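Local coordinates for protein tryptophane-5-halogenase (Microbispora sp. ATCC PTA-5024, PDB 5UAO) that probably uses flavin-adenine dinucleotide to chlorinate tryptophan at C5 during biosynthesis of the lanthipeptide NAI-107, at residues I245-A251 / R329-E335; V341-G345 / A365-L369. All coordinates share one frame; numbering follows the deposited sequence.

In the fold
Both contacts belong to the tryptophan halogenase family region, and both segments of contact 1 precede those of contact 2 along the chain. Contact 1 pairs strands 247-249 and 331-333, two of the three strands of a small antiparallel sheet completed by 349-350. Contact 2 packs strand 341-343 of the eight-stranded mixed sheet on helix 358-372. Their centres lie about 16 Å apart and their nearest atoms about 6 Å, without touching. Helix 383-406 is shared, meeting Tyr250, Arg332 and Glu335 in contact 1 and Met342 and Ile368 in contact 2. Both lie near FAD: the Ser330 side chain is about 9 Å from it, that of Val344 about 7 Å, and Gly345, two residues past strand 341-343, touches it.

Contact 1: residues I245-A251 / R329-E335; sequences IPFESYA and RSGRHRE
Phe247 and Arg329 stack on one face of an antiparallel strand pair, part of a three-stranded sheet with 331-333 in the middle. The guanidinium rests flat over one face of the ring, centres 3.6 Å apart and planes 6° apart, a cation-pi contact; Glu240 holds Arg329 NH2 by a salt bridge. With CG anti to the backbone N (chi1 -172°), the ring extends along the sheet over Gly331, bringing Phe247 CZ within 3.3 Å of Gly331 CA, where a beta carbon would collide with it. One edge of Phe247 points at the face of the His333 ring in a T-shaped pair, centroids 5.2 Å apart and planes at 69°. A serine in place of Phe247 would probably leave one face of the Arg329 guanidinium bare and open a gap beside Gly331 and His333.

Between the strands, Glu248 and Arg332 form a hydrogen-bonded pair, Glu248 N donating to Arg332 O at 2.7 Å and Arg332 N to Glu248 O. On the face of the sheet away from Phe247, the extended Arg332 chain passes the end of Tyr250, its CG 3.4 Å from Tyr250 OH. Asp395 OD1 binds both that hydroxyl and Arg332 NE, tying the two segments to helix 383-406. Glu248 OE1 sits over the guanidinium face, 4.0 Å from Arg332 NH2, a charge attraction without a bond. Beyond the Phe247-His333 pair, Ile245 crosses Glu335 at about a right angle, CG2 3.5 Å from Glu335 N and CD1 3.4 Å from Glu335 OE1, an oxygen also salt-bridged to Arg338.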
ATOM      1  N   ILE A 245       2.451  23.236 -15.813  1.00 27.20           N
ATOM      2  CA  ILE A 245       2.779  22.207 -14.799  1.00 28.03           C
ATOM      3  C   ILE A 245       4.297  21.912 -14.920  1.00 31.41           C
ATOM      4  O   ILE A 245       4.780  21.570 -16.006  1.00 31.38           O
ATOM      5  CB  ILE A 245       1.939  20.928 -14.982  1.00 31.82           C
ATOM      6  CG1 ILE A 245       0.441  21.156 -14.879  1.00 35.51           C
ATOM      7  CG2 ILE A 245       2.301  19.876 -13.942  1.00 29.55           C
ATOM      8  CD1 ILE A 245       0.086  21.982 -13.682  1.00 41.65           C
ATOM      9  N   PRO A 246       5.089  22.139 -13.870  1.00 31.43           N
ATOM     10  CA  PRO A 246       6.504  21.953 -14.114  1.00 33.31           C
ATOM     11  C   PRO A 246       7.019  20.455 -14.156  1.00 28.45           C
ATOM     12  O   PRO A 246       6.321  19.569 -13.754  1.00 28.89           O
ATOM     13  CB  PRO A 246       7.137  22.696 -12.932  1.00 36.07           C
ATOM     14  CG  PRO A 246       6.203  22.418 -11.807  1.00 32.78           C
ATOM     15  CD  PRO A 246       4.842  22.606 -12.498  1.00 34.79           C
ATOM     16  N   PHE A 247       8.219  20.286 -14.695  1.00 29.51           N
ATOM     17  CA  PHE A 247       8.920  19.027 -14.836  1.00 30.22           C
ATOM     18  C   PHE A 247       9.867  18.728 -13.648  1.00 30.03           C
ATOM     19  O   PHE A 247      10.633  19.585 -13.199  1.00 33.82           O
ATOM     20  CB  PHE A 247       9.673  19.019 -16.172  1.00 27.50           C
ATOM     21  CG  PHE A 247      10.291  17.653 -16.525  1.00 25.96           C
ATOM     22  CD1 PHE A 247       9.466  16.604 -16.871  1.00 27.74           C
ATOM     23  CD2 PHE A 247      11.637  17.427 -16.442  1.00 28.82           C
ATOM     24  CE1 PHE A 247       9.970  15.341 -17.161  1.00 30.61           C
ATOM     25  CE2 PHE A 247      12.194  16.175 -16.743  1.00 27.65           C
ATOM     26  CZ  PHE A 247      11.347  15.129 -17.106  1.00 32.67           C
ATOM     27  N   GLU A 248       9.811  17.511 -13.161  1.00 27.27           N
ATOM     28  CA  GLU A 248      10.748  17.000 -12.147  1.00 29.78           C
ATOM     29  C   GLU A 248      11.601  15.888 -12.726  1.00 27.93           C
ATOM     30  O   GLU A 248      11.134  14.742 -12.978  1.00 27.29           O
ATOM     31  CB  GLU A 248      10.019  16.489 -10.945  1.00 30.82           C
ATOM     32  CG  GLU A 248       8.839  17.383 -10.677  1.00 42.91           C
ATOM     33  CD  GLU A 248       8.489  17.459  -9.251  1.00 50.53           C
ATOM     34  OE1 GLU A 248       8.913  16.535  -8.513  1.00 63.28           O
ATOM     35  OE2 GLU A 248       7.765  18.422  -8.912  1.00 52.04           O
ATOM     36  N   SER A 249      12.832  16.280 -12.952  1.00 26.83           N
ATOM     37  CA  SER A 249      13.854  15.459 -13.508  1.00 28.29           C
ATOM     38  C   SER A 249      14.256  14.311 -12.595  1.00 27.59           C
ATOM     39  O   SER A 249      14.344  14.489 -11.411  1.00 26.45           O
ATOM     40  CB  SER A 249      15.062  16.332 -13.698  1.00 27.15           C
ATOM     41  OG  SER A 249      16.073  15.606 -14.331  1.00 26.82           O
ATOM     42  N   TYR A 250      14.494  13.137 -13.176  1.00 27.53           N
ATOM     43  CA  TYR A 250      15.080  12.019 -12.513  1.00 26.54           C
ATOM     44  C   TYR A 250      16.592  11.832 -12.831  1.00 28.08           C
ATOM     45  O   TYR A 250      17.196  10.729 -12.613  1.00 27.59           O
ATOM     46  CB  TYR A 250      14.327  10.761 -13.002  1.00 28.08           C
ATOM     47  CG  TYR A 250      12.898  10.580 -12.541  1.00 24.39           C
ATOM     48  CD1 TYR A 250      12.346  11.284 -11.452  1.00 24.30           C
ATOM     49  CD2 TYR A 250      12.087   9.635 -13.188  1.00 25.59           C
ATOM     50  CE1 TYR A 250      11.043  11.035 -11.012  1.00 24.61           C
ATOM     51  CE2 TYR A 250      10.832   9.385 -12.759  1.00 24.18           C
ATOM     52  CZ  TYR A 250      10.283  10.087 -11.682  1.00 23.99           C
ATOM     53  OH  TYR A 250       8.997   9.766 -11.281  1.00 24.06           O
ATOM     54  N   ALA A 251      17.215  12.912 -13.273  1.00 25.95           N
ATOM     55  CA  ALA A 251      18.544  12.870 -13.811  1.00 29.82           C
ATOM     56  C   ALA A 251      19.624  12.550 -12.797  1.00 29.39           C
ATOM     57  O   ALA A 251      20.659  12.084 -13.169  1.00 28.13           O
ATOM     58  CB  ALA A 251      18.884  14.177 -14.480  1.00 33.04           C
ATOM     59  N   ARG A 329      14.016  12.385 -22.102  1.00 27.71           N
ATOM     60  CA  ARG A 329      14.437  12.795 -20.774  1.00 26.49           C
ATOM     61  C   ARG A 329      13.643  12.051 -19.735  1.00 25.63           C
ATOM     62  O   ARG A 329      12.473  11.695 -19.943  1.00 31.87           O
ATOM     63  CB  ARG A 329      14.320  14.287 -20.624  1.00 29.48           C
ATOM     64  CG  ARG A 329      12.879  14.801 -20.736  1.00 30.79           C
ATOM     65  CD  ARG A 329      12.837  16.287 -20.320  1.00 32.26           C
ATOM     66  NE  ARG A 329      11.480  16.800 -20.375  1.00 33.82           N
ATOM     67  CZ  ARG A 329      11.126  18.031 -20.022  1.00 37.93           C
ATOM     68  NH1 ARG A 329      12.012  18.900 -19.540  1.00 38.47           N
ATOM     69  NH2 ARG A 329       9.875  18.377 -20.103  1.00 37.62           N
ATOM     70  N   SER A 330      14.301  11.711 -18.638  1.00 28.51           N
ATOM     71  CA  SER A 330      13.708  10.884 -17.586  1.00 27.72           C
ATOM     72  C   SER A 330      13.206  11.795 -16.506  1.00 25.87           C
ATOM     73  O   SER A 330      13.954  12.630 -15.968  1.00 23.61           O
ATOM     74  CB  SER A 330      14.729   9.889 -16.980  1.00 32.21           C
ATOM     75  OG  SER A 330      15.091   8.921 -17.948  1.00 40.66           O
ATOM     76  N   GLY A 331      11.967  11.589 -16.118  1.00 25.44           N
ATOM     77  CA  GLY A 331      11.330  12.461 -15.142  1.00 24.91           C
ATOM     78  C   GLY A 331       9.858  12.427 -15.286  1.00 26.46           C
ATOM     79  O   GLY A 331       9.337  11.735 -16.130  1.00 25.02           O
ATOM     80  N   ARG A 332       9.184  13.148 -14.410  1.00 26.16           N
ATOM     81  CA  ARG A 332       7.749  13.258 -14.468  1.00 26.06           C
ATOM     82  C   ARG A 332       7.377  14.714 -14.218  1.00 25.77           C
ATOM     83  O   ARG A 332       8.149  15.452 -13.656  1.00 29.27           O
ATOM     84  CB  ARG A 332       7.064  12.363 -13.459  1.00 25.77           C
ATOM     85  CG  ARG A 332       7.348  12.684 -12.005  1.00 27.28           C
ATOM     86  CD  ARG A 332       6.326  11.988 -11.107  1.00 27.18           C
ATOM     87  NE  ARG A 332       6.674  12.172  -9.690  1.00 27.19           N
ATOM     88  CZ  ARG A 332       6.301  13.228  -8.976  1.00 29.31           C
ATOM     89  NH1 ARG A 332       5.475  14.156  -9.471  1.00 29.41           N
ATOM     90  NH2 ARG A 332       6.668  13.317  -7.733  1.00 29.41           N
ATOM     91  N   HIS A 333       6.177  15.112 -14.628  1.00 26.70           N
ATOM     92  CA  HIS A 333       5.599  16.371 -14.221  1.00 24.49           C
ATOM     93  C   HIS A 333       5.001  16.274 -12.823  1.00 28.66           C
ATOM     94  O   HIS A 333       4.793  15.182 -12.300  1.00 27.06           O
ATOM     95  CB  HIS A 333       4.603  16.829 -15.222  1.00 24.73           C
ATOM     96  CG  HIS A 333       5.228  17.210 -16.520  1.00 26.21           C
ATOM     97  ND1 HIS A 333       5.596  16.282 -17.470  1.00 26.04           N
ATOM     98  CD2 HIS A 333       5.594  18.410 -16.997  1.00 25.28           C
ATOM     99  CE1 HIS A 333       6.131  16.905 -18.502  1.00 26.17           C
ATOM    100  NE2 HIS A 333       6.149  18.199 -18.231  1.00 25.99           N
ATOM    101  N   ARG A 334       4.816  17.434 -12.194  1.00 26.07           N
ATOM    102  CA  ARG A 334       4.327  17.506 -10.824  1.00 28.82           C
ATOM    103  C   ARG A 334       2.964  16.892 -10.758  1.00 28.62           C
ATOM    104  O   ARG A 334       2.654  16.188  -9.812  1.00 27.40           O
ATOM    105  CB  ARG A 334       4.286  18.964 -10.345  1.00 32.21           C
ATOM    106  CG  ARG A 334       4.250  19.203  -8.839  1.00 38.65           C
ATOM    107  CD  ARG A 334       4.276  20.697  -8.547  1.00 43.07           C
ATOM    108  NE  ARG A 334       3.265  21.441  -9.365  1.00 53.23           N
ATOM    109  CZ  ARG A 334       3.260  22.782  -9.562  1.00 55.18           C
ATOM    110  NH1 ARG A 334       4.181  23.566  -8.990  1.00 54.00           N
ATOM    111  NH2 ARG A 334       2.310  23.362 -10.300  1.00 51.74           N
ATOM    112  N   GLU A 335       2.159  17.115 -11.797  1.00 23.86           N
ATOM    113  CA  GLU A 335       0.803  16.628 -11.801  1.00 24.66           C
ATOM    114  C   GLU A 335       0.506  16.092 -13.181  1.00 22.16           C
ATOM    115  O   GLU A 335       1.073  16.574 -14.183  1.00 22.12           O
ATOM    116  CB  GLU A 335      -0.150  17.805 -11.505  1.00 32.43           C
ATOM    117  CG  GLU A 335       0.215  18.680 -10.295  1.00 33.11           C
ATOM    118  CD  GLU A 335      -0.872  19.697  -9.989  1.00 43.65           C
ATOM    119  OE1 GLU A 335      -0.937  20.684 -10.728  1.00 46.32           O
ATOM    120  OE2 GLU A 335      -1.699  19.453  -9.059  1.00 46.87           O
TER
HETATM  121  O   HOH W   1      15.776  14.565 -16.974  1.00 45.90           O

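Contact 2: residues V341-G345 / A365-L369; sequences VMAVG and AVQIL
Ala365 O accepts the helical hydrogen bond of Leu369 N at 2.9 Å and is also met by the methyl end of Met342, whose CE comes to 3.5 Å from that oxygen. This is sheet-on-helix packing in the FAD-binding part of the enzyme, consistent with a Rossmann-type fold: strand 341-343, hydrogen-bonded to strand 227-230, runs at 158° to helix segment 365-369, their axes 9.8 Å apart. Met342 buries more surface than any other residue here. Its CB points toward the helix, and the anti torsion about CA-CB (chi1 175°) carries SD and CE on to Leu369 and Ala365. The thioether and the Leu369 side chain run alongside in opposite senses, SD 4.1 Å from Leu369 CB. The same CE meets Ala365 CB at 4.0 Å and, on another side, approaches Ile368 CG2. Leu390 of helix 383-406 touches both Met342 and Ile368, and Phe447 of the second subunit packs on Ile368. Gly345 touches FAD. Just before it, Val344 splits its branches between neighbouring helix residues, beside Thr44 of helix 39-51: CG2 lies 4.2 Å from Ala365 CB, while CG1 meets Val366 CG2 at 4.0 Å, the two valines crossing at about a right angle.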
ATOM      1  N   VAL A 341      -7.880  18.881 -18.166  1.00 25.95           N
ATOM      2  CA  VAL A 341      -6.798  18.253 -18.901  1.00 26.06           C
ATOM      3  C   VAL A 341      -6.208  17.123 -18.083  1.00 25.18           C
ATOM      4  O   VAL A 341      -5.877  17.336 -16.924  1.00 25.75           O
ATOM      5  CB  VAL A 341      -5.702  19.293 -19.162  1.00 26.87           C
ATOM      6  CG1 VAL A 341      -4.498  18.621 -19.772  1.00 28.41           C
ATOM      7  CG2 VAL A 341      -6.236  20.382 -20.085  1.00 29.51           C
ATOM      8  N   MET A 342      -6.120  15.938 -18.664  1.00 25.70           N
ATOM      9  CA  MET A 342      -5.247  14.892 -18.103  1.00 27.19           C
ATOM     10  C   MET A 342      -4.190  14.487 -19.129  1.00 24.16           C
ATOM     11  O   MET A 342      -4.472  14.335 -20.285  1.00 24.45           O
ATOM     12  CB  MET A 342      -6.026  13.678 -17.663  1.00 27.83           C
ATOM     13  CG  MET A 342      -4.986  12.609 -17.208  1.00 36.43           C
ATOM     14  SD  MET A 342      -5.626  11.613 -15.953  1.00 37.86           S
ATOM     15  CE  MET A 342      -4.378  10.321 -15.710  1.00 33.76           C
ATOM     16  N   ALA A 343      -2.961  14.309 -18.688  1.00 24.17           N
ATOM     17  CA  ALA A 343      -1.908  13.820 -19.557  1.00 22.15           C
ATOM     18  C   ALA A 343      -1.647  12.304 -19.414  1.00 24.52           C
ATOM     19  O   ALA A 343      -1.630  11.726 -18.296  1.00 24.75           O
ATOM     20  CB  ALA A 343      -0.625  14.589 -19.303  1.00 23.28           C
ATOM     21  N   VAL A 344      -1.443  11.676 -20.561  1.00 23.67           N
ATOM     22  CA  VAL A 344      -1.173  10.245 -20.638  1.00 25.12           C
ATOM     23  C   VAL A 344      -0.013  10.036 -21.541  1.00 21.64           C
ATOM     24  O   VAL A 344       0.022  10.574 -22.675  1.00 21.82           O
ATOM     25  CB  VAL A 344      -2.404   9.424 -21.185  1.00 24.13           C
ATOM     26  CG1 VAL A 344      -2.067   7.944 -21.333  1.00 24.59           C
ATOM     27  CG2 VAL A 344      -3.675   9.621 -20.316  1.00 27.36           C
ATOM     28  N   GLY A 345       0.919   9.197 -21.083  1.00 23.29           N
ATOM     29  CA  GLY A 345       2.114   8.811 -21.845  1.00 22.50           C
ATOM     30  C   GLY A 345       3.306   9.759 -21.657  1.00 23.46           C
ATOM     31  O   GLY A 345       3.524  10.274 -20.575  1.00 21.78           O
ATOM     32  N   ALA A 365      -2.562   5.092 -16.157  1.00 24.56           N
ATOM     33  CA  ALA A 365      -3.139   6.431 -16.332  1.00 23.62           C
ATOM     34  C   ALA A 365      -4.516   6.387 -17.012  1.00 25.94           C
ATOM     35  O   ALA A 365      -5.452   7.091 -16.597  1.00 27.66           O
ATOM     36  CB  ALA A 365      -2.177   7.325 -17.140  1.00 24.55           C
ATOM     37  N   VAL A 366      -4.644   5.540 -18.025  1.00 24.98           N
ATOM     38  CA  VAL A 366      -5.949   5.337 -18.701  1.00 27.17           C
ATOM     39  C   VAL A 366      -7.021   4.841 -17.745  1.00 27.66           C
ATOM     40  O   VAL A 366      -8.169   5.323 -17.772  1.00 27.43           O
ATOM     41  CB  VAL A 366      -5.796   4.426 -19.903  1.00 25.24           C
ATOM     42  CG1 VAL A 366      -7.126   4.040 -20.541  1.00 25.59           C
ATOM     43  CG2 VAL A 366      -4.972   5.146 -20.984  1.00 27.20           C
ATOM     44  N   GLN A 367      -6.673   3.884 -16.894  1.00 27.82           N
ATOM     45  CA  GLN A 367      -7.696   3.357 -15.955  1.00 25.90           C
ATOM     46  C   GLN A 367      -8.108   4.385 -14.986  1.00 26.76           C
ATOM     47  O   GLN A 367      -9.254   4.464 -14.585  1.00 27.73           O
ATOM     48  CB  GLN A 367      -7.227   2.084 -15.214  1.00 27.95           C
ATOM     49  CG  GLN A 367      -7.258   0.924 -16.097  1.00 33.50           C
ATOM     50  CD  GLN A 367      -6.825  -0.309 -15.370  1.00 38.40           C
ATOM     51  OE1 GLN A 367      -5.655  -0.754 -15.469  1.00 42.55           O
ATOM     52  NE2 GLN A 367      -7.727  -0.825 -14.580  1.00 37.44           N
ATOM     53  N   ILE A 368      -7.153   5.187 -14.547  1.00 27.12           N
ATOM     54  CA  ILE A 368      -7.440   6.315 -13.672  1.00 28.05           C
ATOM     55  C   ILE A 368      -8.420   7.299 -14.321  1.00 28.47           C
ATOM     56  O   ILE A 368      -9.467   7.655 -13.733  1.00 31.93           O
ATOM     57  CB  ILE A 368      -6.125   7.022 -13.258  1.00 27.86           C
ATOM     58  CG1 ILE A 368      -5.318   6.116 -12.312  1.00 28.59           C
ATOM     59  CG2 ILE A 368      -6.344   8.364 -12.586  1.00 32.64           C
ATOM     60  CD1 ILE A 368      -3.969   6.692 -11.985  1.00 27.25           C
ATOM     61  N   LEU A 369      -8.108   7.705 -15.531  1.00 26.05           N
ATOM     62  CA  LEU A 369      -8.960   8.649 -16.250  1.00 24.63           C
ATOM     63  C   LEU A 369     -10.341   8.073 -16.463  1.00 26.15           C
ATOM     64  O   LEU A 369     -11.368   8.729 -16.233  1.00 26.79           O
ATOM     65  CB  LEU A 369      -8.340   8.951 -17.604  1.00 26.83           C
ATOM     66  CG  LEU A 369      -9.234   9.795 -18.585  1.00 27.43           C
ATOM     67  CD1 LEU A 369      -9.449  11.186 -18.010  1.00 31.30           C
ATOM     68  CD2 LEU A 369      -8.603   9.845 -19.949  1.00 29.34           C
TER